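Local coordinates for uncharacterized hypothetical protein (Parabacteroides merdae, PDB 4EI0), which is of unknown function, belongs to the DUF4466 family, and folds its N-terminal part into a sandwich of two antiparallel beta-sheets, at residues B[36-41]-B[125-130]; B[53-58]-B[94-99]; B[64-69]-B[110-115]. All coordinates share one frame; numbering follows the deposited sequence. Where two conformers were deposited one is given.

Overall arrangement
The three contacts belong to one beta-sandwich, and their centres lie about 9 Å from one another. Contact 3 pairs two strands of one sheet, contact 2 pairs two strands of the facing sheet, and contact 1 packs one sheet against the other. Residues 36-41 border 110-115 in the first sheet, where Tyr40 N lies 2.8 Å from Leu110 O; residues 125-130 border 53-58 in the second, where Gln55 N lies 2.8 Å from Ser130 O. Both are probable hydrogen bonds. Contacts 2 and 3 also meet through the core, with Val56 CG2 3.6 Å from Tyr112 CD1. Along the chain both nest inside the loop that contact 1 closes, and their own segments alternate.

Contact 1: residues B[36-41]-B[125-130]; sequences IEFAYA and VQFSFS
Phe38 and Tyr40 meet Phe127 and Phe129 across the middle of the beta-sandwich, forming an aromatic cluster between strands of the two facing sheets. The axes of the two segments approach to 8.9 Å and cross at -33°, a spacing filled by side chains without inter-strand backbone pairing. Phe38 lies across both facing phenylalanines, its outer end on Phe127 and its root on Phe129. Its edge turns to the face of Phe127, with CZ 3.6 Å from Phe127 CE2 and the planes at 55°, while Phe129 sends CZ over a face of the Phe38 ring, 3.6 Å from Phe38 CG. Tyr40 holds its ring opposite the backbone N (chi1 -177°) and slides it past Phe129, whose CB makes a CH-pi contact 3.7 Å from the Tyr40 ring centroid. The phenol then runs to the facing backbone, where OH lies 3.1 Å from Ser130 C; its hydrogen-bond partner is Asn18 OD1, on strand 17-22. A leucine at Tyr40 would probably leave Asn18 without this partner and Phe129 CB without a ring to rest on.

The packing slackens toward Ile36 and Val125: both are buried and turned inward, yet the Ile36 side chain stays 4.7 Å from the opposite segment. Glu37 and Ala39 lie on the outer surface of one sheet, Gln126 and Ser128 on that of the other, and Glu37 there forms a salt bridge with Arg23. The alternation of inward aromatic residues with smaller or polar outward ones implies that the sheets are joined here by ring packing, with the hydroxyl of a buried tyrosine hydrogen-bonded to Asn18.

Contact 2: residues B[53-58]-B[94-99]; sequences SAQVVS and GTTTVI
This is an antiparallel strand pairing inside one sheet of the beta-sandwich, where Ala54 to Val57 run against Thr96 to Ile99 with the segment axes 4.7 Å apart and 171° between their directions. Strand 124-133 flanks residues 53-58 on the side away from 94-99. Ala54 with Ile99 and Val56 with Thr97 are the hydrogen-bonded pairs, each joined by two backbone bonds; Val56 O accepts from Thr97 N at 2.9 Å with an almost straight N-H...O angle of 172°. Gln55 with Val98 and Val57 with Thr96 are the non-hydrogen-bonded pairs between and beyond them. Their CA atoms come closer, and CA-H...O contacts fill in, such as Gln55 CA to Thr97 O at 3.2 Å.

Ala54, Val56, Thr97 and Ile99 face the core. Ala54 CB touches the methyl branch of Ile99, CG2, at 3.8 Å, and Val56, Thr97 and Ile99 all reach Phe68 of the opposite sheet. The Thr97 hydroxyl turns instead to Thr92 OG1 on the next strand. On the partly exposed face the Gln55 side chain, stretched out from the strand by a chi1 of 164°, extends until its amide OE1 lies 3.7 Å from Thr96 CG2. Next to it, the Val57 and Thr96 side chains lie side by side and point the same way, Val57 CG2 3.6 Å from Thr96 OG1.

The pairing ends beside the two-residue turn, Gly94-Thr95, that joins strand 91-93 to strand 96-100; its backbone angles fit type II', with the positive phi that favours glycine at Gly94. There Ser58 N bonds to Thr95 O, and Ser58 OG, also bonded to Ile60 O, receives a hydrogen from a water that donates its other one to Gly94 O at 2.8 Å.

Contact 3: residues B[64-69]-B[110-115]; sequences TGTYFD and LRYYYI
Thr64 starts the contact loosely, its carbonyl O lying 4.0 Å from Ile115 CG1. At Gly65 the same CG1 comes to 3.6 Å from the glycine C, and the backbone takes a positive phi there, which suits glycine. Thr66 then uses its hydroxyl as a backbone substitute: OG1 accepts Ile115 N at 3.1 Å, nearly straight, and also bonds Ala63 O, while CG2 rests by Tyr112 OH. Tyr67 forms the hydrogen-bonded pair with Tyr113, N and O both engaged. Its CG lies between the backbone N and carbonyl carbon (chi1 77°), which sets the ring alongside that of Tyr113, planes 16° apart but slid so far that they barely overlap. Phe68 turns to the core and receives the edge of the Tyr112 ring on its face, planes at 56°, and Phe68 CE1 also touches Tyr112 CB at 3.6 Å. Asp69 N reaches Arg111 O at 2.9 Å, and a water joins Asp69 O to Arg111 N. The carboxylate itself bonds Tyr73 and Asn71, whereas Arg111 pairs with Asp81. Such alternation of core-facing Phe68 and Tyr112 with outward Tyr67 and Tyr113 is typical of antiparallel strands in a beta-sandwich sheet.

Contact 1: residues B[36-41]-B[125-130]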
# COMPACT_ATOMS: atom_id res chain seq x y z
N ILE B 36 -9.72 -0.59 -22.45
CA ILE B 36 -8.54 -1.43 -22.20
C ILE B 36 -7.90 -0.80 -20.95
O ILE B 36 -7.62 0.42 -20.89
CB ILE B 36 -7.51 -1.42 -23.33
CG1 ILE B 36 -8.20 -1.65 -24.67
CG2 ILE B 36 -6.41 -2.45 -23.07
CD1 ILE B 36 -7.24 -1.81 -25.83
N GLU B 37 -7.74 -1.63 -19.94
CA GLU B 37 -7.28 -1.20 -18.63
C GLU B 37 -5.87 -1.66 -18.36
O GLU B 37 -5.53 -2.83 -18.61
CB GLU B 37 -8.16 -1.82 -17.58
CG GLU B 37 -7.84 -1.33 -16.17
CD GLU B 37 -8.68 -2.02 -15.12
OE1 GLU B 37 -9.76 -2.56 -15.44
OE2 GLU B 37 -8.25 -2.01 -13.96
N PHE B 38 -5.06 -0.75 -17.83
CA PHE B 38 -3.64 -0.99 -17.56
C PHE B 38 -3.35 -0.61 -16.09
O PHE B 38 -4.01 0.28 -15.54
CB PHE B 38 -2.76 -0.15 -18.50
CG PHE B 38 -2.84 -0.53 -19.96
CD1 PHE B 38 -3.83 -0.02 -20.75
CD2 PHE B 38 -1.95 -1.41 -20.50
CE1 PHE B 38 -3.91 -0.37 -22.09
CE2 PHE B 38 -2.03 -1.78 -21.83
CZ PHE B 38 -3.00 -1.25 -22.63
N ALA B 39 -2.38 -1.28 -15.46
CA ALA B 39 -1.91 -0.94 -14.12
C ALA B 39 -0.45 -0.53 -14.26
O ALA B 39 0.39 -1.36 -14.61
CB ALA B 39 -2.05 -2.11 -13.16
N TYR B 40 -0.17 0.77 -14.07
CA TYR B 40 1.16 1.36 -14.31
C TYR B 40 1.80 1.59 -12.93
O TYR B 40 1.32 2.43 -12.18
CB TYR B 40 1.06 2.67 -15.02
CG TYR B 40 2.38 3.35 -15.39
CD1 TYR B 40 3.45 2.63 -15.88
CD2 TYR B 40 2.53 4.73 -15.26
CE1 TYR B 40 4.65 3.26 -16.22
CE2 TYR B 40 3.72 5.37 -15.62
CZ TYR B 40 4.78 4.63 -16.11
OH TYR B 40 5.96 5.27 -16.46
N ALA B 41 2.87 0.84 -12.64
CA ALA B 41 3.62 0.89 -11.38
C ALA B 41 4.86 1.72 -11.54
O ALA B 41 5.61 1.54 -12.50
CB ALA B 41 4.01 -0.52 -10.95
N VAL B 125 -3.47 -0.78 -31.62
CA VAL B 125 -3.16 0.40 -30.81
C VAL B 125 -2.00 0.05 -29.88
O VAL B 125 -1.97 -1.05 -29.30
CB VAL B 125 -4.33 0.88 -29.91
CG1 VAL B 125 -3.94 2.17 -29.18
CG2 VAL B 125 -5.61 1.11 -30.72
N GLN B 126 -1.06 0.97 -29.73
CA GLN B 126 0.05 0.77 -28.79
C GLN B 126 0.17 1.96 -27.87
O GLN B 126 -0.42 3.03 -28.10
CB GLN B 126 1.37 0.50 -29.49
CG GLN B 126 1.83 1.59 -30.40
CD GLN B 126 2.98 1.15 -31.25
OE1 GLN B 126 2.89 0.17 -32.00
NE2 GLN B 126 4.09 1.85 -31.14
N PHE B 127 0.93 1.77 -26.80
CA PHE B 127 0.97 2.70 -25.70
C PHE B 127 2.39 2.93 -25.18
O PHE B 127 3.17 1.99 -25.01
CB PHE B 127 0.12 2.16 -24.57
CG PHE B 127 -1.31 1.97 -24.92
CD1 PHE B 127 -2.20 3.01 -24.78
CD2 PHE B 127 -1.76 0.77 -25.44
CE1 PHE B 127 -3.52 2.84 -25.15
CE2 PHE B 127 -3.10 0.58 -25.77
CZ PHE B 127 -3.98 1.62 -25.60
N SER B 128 2.70 4.19 -24.90
CA SER B 128 3.95 4.57 -24.24
C SER B 128 3.67 5.28 -22.93
O SER B 128 3.14 6.40 -22.91
CB SER B 128 4.79 5.43 -25.18
OG SER B 128 6.01 5.73 -24.50
N PHE B 129 3.97 4.59 -21.83
CA PHE B 129 3.76 5.12 -20.46
C PHE B 129 5.06 5.74 -19.99
O PHE B 129 6.15 5.23 -20.31
CB PHE B 129 3.41 4.02 -19.46
CG PHE B 129 2.10 3.32 -19.73
CD1 PHE B 129 1.99 2.36 -20.70
CD2 PHE B 129 0.95 3.68 -19.03
CE1 PHE B 129 0.79 1.73 -20.94
CE2 PHE B 129 -0.25 3.06 -19.28
CZ PHE B 129 -0.33 2.07 -20.23
N SER B 130 4.98 6.83 -19.23
CA SER B 130 6.20 7.47 -18.70
C SER B 130 5.90 8.18 -17.40
O SER B 130 4.73 8.44 -17.05
CB SER B 130 6.79 8.44 -19.70
OG SER B 130 5.85 9.42 -20.07

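Contact 2: residues B[53-58]-B[94-99]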
# COMPACT_ATOMS: atom_id res chain seq x y z
N SER B 53 4.79 13.07 -11.68
CA SER B 53 3.74 12.98 -12.73
C SER B 53 3.88 11.71 -13.53
O SER B 53 4.94 11.08 -13.56
CB SER B 53 3.75 14.20 -13.65
OG SER B 53 4.95 14.27 -14.42
N ALA B 54 2.78 11.35 -14.20
CA ALA B 54 2.73 10.16 -15.06
C ALA B 54 2.02 10.54 -16.37
O ALA B 54 1.19 11.43 -16.38
CB ALA B 54 2.00 9.04 -14.36
N GLN B 55 2.34 9.86 -17.45
CA GLN B 55 1.75 10.16 -18.71
C GLN B 55 1.59 8.91 -19.56
O GLN B 55 2.36 7.97 -19.40
CB GLN B 55 2.66 11.20 -19.41
CG GLN B 55 2.43 11.36 -20.85
CD GLN B 55 3.34 12.39 -21.45
OE1 GLN B 55 3.25 13.57 -21.17
NE2 GLN B 55 4.21 11.94 -22.34
N VAL B 56 0.57 8.86 -20.42
CA VAL B 56 0.48 7.80 -21.43
C VAL B 56 0.16 8.46 -22.76
O VAL B 56 -0.70 9.37 -22.82
CB VAL B 56 -0.63 6.80 -21.23
CG1 VAL B 56 -0.26 5.52 -21.95
CG2 VAL B 56 -0.92 6.60 -19.81
N VAL B 57 0.88 8.04 -23.79
CA VAL B 57 0.63 8.46 -25.17
C VAL B 57 0.12 7.21 -25.87
O VAL B 57 0.80 6.21 -25.91
CB VAL B 57 1.93 8.99 -25.85
CG1 VAL B 57 1.67 9.29 -27.33
CG2 VAL B 57 2.48 10.24 -25.13
N SER B 58 -1.11 7.24 -26.38
CA SER B 58 -1.63 6.14 -27.21
C SER B 58 -1.39 6.44 -28.67
O SER B 58 -1.23 7.60 -29.04
CB SER B 58 -3.15 5.97 -27.03
OG SER B 58 -3.80 7.16 -27.38
N GLY B 94 -6.03 14.66 -26.97
CA GLY B 94 -5.76 13.77 -28.11
C GLY B 94 -5.19 12.44 -27.61
O GLY B 94 -5.79 11.74 -26.80
N THR B 95 -3.98 12.14 -28.05
CA THR B 95 -3.31 10.90 -27.67
C THR B 95 -2.71 10.86 -26.28
O THR B 95 -2.33 9.78 -25.82
CB THR B 95 -2.14 10.67 -28.60
OG1 THR B 95 -1.25 11.81 -28.52
CG2 THR B 95 -2.63 10.54 -30.06
N THR B 96 -2.61 12.00 -25.60
CA THR B 96 -1.79 12.11 -24.38
C THR B 96 -2.60 12.40 -23.13
O THR B 96 -3.33 13.40 -23.07
CB THR B 96 -0.71 13.20 -24.59
OG1 THR B 96 -0.01 12.83 -25.77
CG2 THR B 96 0.32 13.30 -23.40
N THR B 97 -2.46 11.53 -22.15
CA THR B 97 -3.09 11.66 -20.85
C THR B 97 -1.99 11.94 -19.82
O THR B 97 -1.03 11.21 -19.77
CB THR B 97 -3.83 10.37 -20.48
OG1 THR B 97 -4.86 10.10 -21.43
CG2 THR B 97 -4.38 10.45 -19.04
N VAL B 98 -2.14 13.00 -19.03
CA VAL B 98 -1.16 13.33 -18.01
C VAL B 98 -1.86 13.44 -16.68
O VAL B 98 -3.04 13.85 -16.61
CB VAL B 98 -0.43 14.64 -18.35
CG1 VAL B 98 -1.39 15.82 -18.28
CG2 VAL B 98 0.80 14.82 -17.47
N ILE B 99 -1.16 13.05 -15.63
CA ILE B 99 -1.68 13.18 -14.29
C ILE B 99 -0.52 13.60 -13.36
O ILE B 99 0.60 13.10 -13.50
CB ILE B 99 -2.35 11.90 -13.81
CG1 ILE B 99 -3.16 12.17 -12.54
CG2 ILE B 99 -1.28 10.83 -13.62
CD1 ILE B 99 -4.09 11.05 -12.13
O HOH W 1 -5.79 9.17 -25.78

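Contact 3: residues B[64-69]-B[110-115]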
# COMPACT_ATOMS: atom_id res chain seq x y z
N THR B 64 -13.61 9.95 -25.49
CA THR B 64 -13.89 10.64 -24.24
C THR B 64 -14.13 9.67 -23.11
O THR B 64 -14.81 8.69 -23.27
CB THR B 64 -15.10 11.57 -24.34
OG1 THR B 64 -14.85 12.50 -25.39
CG2 THR B 64 -15.27 12.34 -23.03
N GLY B 65 -13.53 9.94 -21.95
CA GLY B 65 -13.55 9.00 -20.85
C GLY B 65 -12.24 8.28 -20.64
O GLY B 65 -12.07 7.58 -19.67
N THR B 66 -11.30 8.42 -21.57
CA THR B 66 -9.93 7.91 -21.40
C THR B 66 -9.25 8.72 -20.24
O THR B 66 -9.29 9.95 -20.23
CB THR B 66 -9.14 8.10 -22.68
OG1 THR B 66 -9.76 7.30 -23.69
CG2 THR B 66 -7.68 7.71 -22.53
N TYR B 67 -8.79 8.05 -19.20
CA TYR B 67 -8.24 8.74 -18.05
C TYR B 67 -7.33 7.84 -17.21
O TYR B 67 -7.32 6.63 -17.39
CB TYR B 67 -9.38 9.31 -17.16
CG TYR B 67 -10.08 8.32 -16.31
CD1 TYR B 67 -10.74 7.28 -16.87
CD2 TYR B 67 -10.09 8.43 -14.92
CE1 TYR B 67 -11.38 6.35 -16.11
CE2 TYR B 67 -10.75 7.51 -14.14
CZ TYR B 67 -11.38 6.47 -14.75
OH TYR B 67 -12.03 5.51 -14.03
N PHE B 68 -6.56 8.48 -16.32
CA PHE B 68 -5.92 7.82 -15.19
C PHE B 68 -6.81 8.04 -14.00
O PHE B 68 -7.16 9.16 -13.70
CB PHE B 68 -4.60 8.50 -14.85
CG PHE B 68 -3.40 7.93 -15.52
CD1 PHE B 68 -2.93 6.66 -15.19
CD2 PHE B 68 -2.63 8.72 -16.34
CE1 PHE B 68 -1.76 6.16 -15.74
CE2 PHE B 68 -1.48 8.21 -16.90
CZ PHE B 68 -1.04 6.93 -16.58
N ASP B 69 -7.15 6.99 -13.28
CA ASP B 69 -7.84 7.13 -12.01
C ASP B 69 -6.77 7.75 -11.08
O ASP B 69 -5.59 7.39 -11.16
CB ASP B 69 -8.34 5.71 -11.64
CG ASP B 69 -8.81 5.52 -10.21
OD1 ASP B 69 -8.44 6.24 -9.30
OD2 ASP B 69 -9.48 4.49 -9.98
N LEU B 110 -1.02 3.24 -10.67
CA LEU B 110 -2.16 3.97 -11.17
C LEU B 110 -2.77 3.17 -12.27
O LEU B 110 -2.04 2.53 -13.03
CB LEU B 110 -1.77 5.33 -11.73
CG LEU B 110 -1.18 6.39 -10.78
CD1 LEU B 110 -0.75 7.56 -11.63
CD2 LEU B 110 -2.19 6.78 -9.69
N ARG B 111 -4.11 3.18 -12.32
CA ARG B 111 -4.87 2.52 -13.39
C ARG B 111 -5.23 3.49 -14.47
O ARG B 111 -5.75 4.58 -14.20
CB ARG B 111 -6.09 1.90 -12.79
CG ARG B 111 -5.71 0.74 -11.90
CD ARG B 111 -6.89 0.16 -11.18
NE ARG B 111 -6.40 -0.87 -10.29
CZ ARG B 111 -7.11 -1.42 -9.33
NH1 ARG B 111 -8.35 -1.03 -9.10
NH2 ARG B 111 -6.54 -2.32 -8.56
N TYR B 112 -4.90 3.12 -15.71
CA TYR B 112 -5.24 3.88 -16.90
C TYR B 112 -6.28 3.12 -17.70
O TYR B 112 -6.15 1.89 -17.88
CB TYR B 112 -3.99 4.09 -17.75
CG TYR B 112 -4.19 4.59 -19.17
CD1 TYR B 112 -4.48 5.92 -19.44
CD2 TYR B 112 -3.99 3.75 -20.25
CE1 TYR B 112 -4.64 6.37 -20.73
CE2 TYR B 112 -4.16 4.19 -21.54
CZ TYR B 112 -4.47 5.50 -21.78
OH TYR B 112 -4.59 5.94 -23.06
N TYR B 113 -7.28 3.85 -18.14
CA TYR B 113 -8.41 3.34 -18.90
C TYR B 113 -8.44 4.02 -20.26
O TYR B 113 -8.60 5.23 -20.36
CB TYR B 113 -9.69 3.64 -18.13
CG TYR B 113 -9.75 2.90 -16.82
CD1 TYR B 113 -10.28 1.63 -16.73
CD2 TYR B 113 -9.29 3.49 -15.66
CE1 TYR B 113 -10.35 0.96 -15.53
CE2 TYR B 113 -9.35 2.85 -14.45
CZ TYR B 113 -9.87 1.59 -14.39
OH TYR B 113 -9.88 0.97 -13.21
N TYR B 114 -8.19 3.24 -21.32
CA TYR B 114 -8.28 3.72 -22.67
C TYR B 114 -9.65 3.32 -23.18
O TYR B 114 -9.96 2.12 -23.21
CB TYR B 114 -7.22 3.06 -23.52
CG TYR B 114 -7.25 3.38 -24.98
CD1 TYR B 114 -6.73 4.56 -25.45
CD2 TYR B 114 -7.73 2.47 -25.91
CE1 TYR B 114 -6.68 4.85 -26.81
CE2 TYR B 114 -7.69 2.75 -27.29
CZ TYR B 114 -7.19 3.93 -27.73
OH TYR B 114 -7.13 4.24 -29.05
N ILE B 115 -10.47 4.29 -23.60
CA ILE B 115 -11.80 3.97 -24.17
C ILE B 115 -11.57 3.88 -25.69
O ILE B 115 -11.13 4.82 -26.30
CB ILE B 115 -12.87 4.99 -23.82
CG1 ILE B 115 -12.97 5.23 -22.31
CG2 ILE B 115 -14.25 4.49 -24.28
CD1 ILE B 115 -13.30 3.99 -21.48
O HOH W 2 -5.43 4.72 -10.45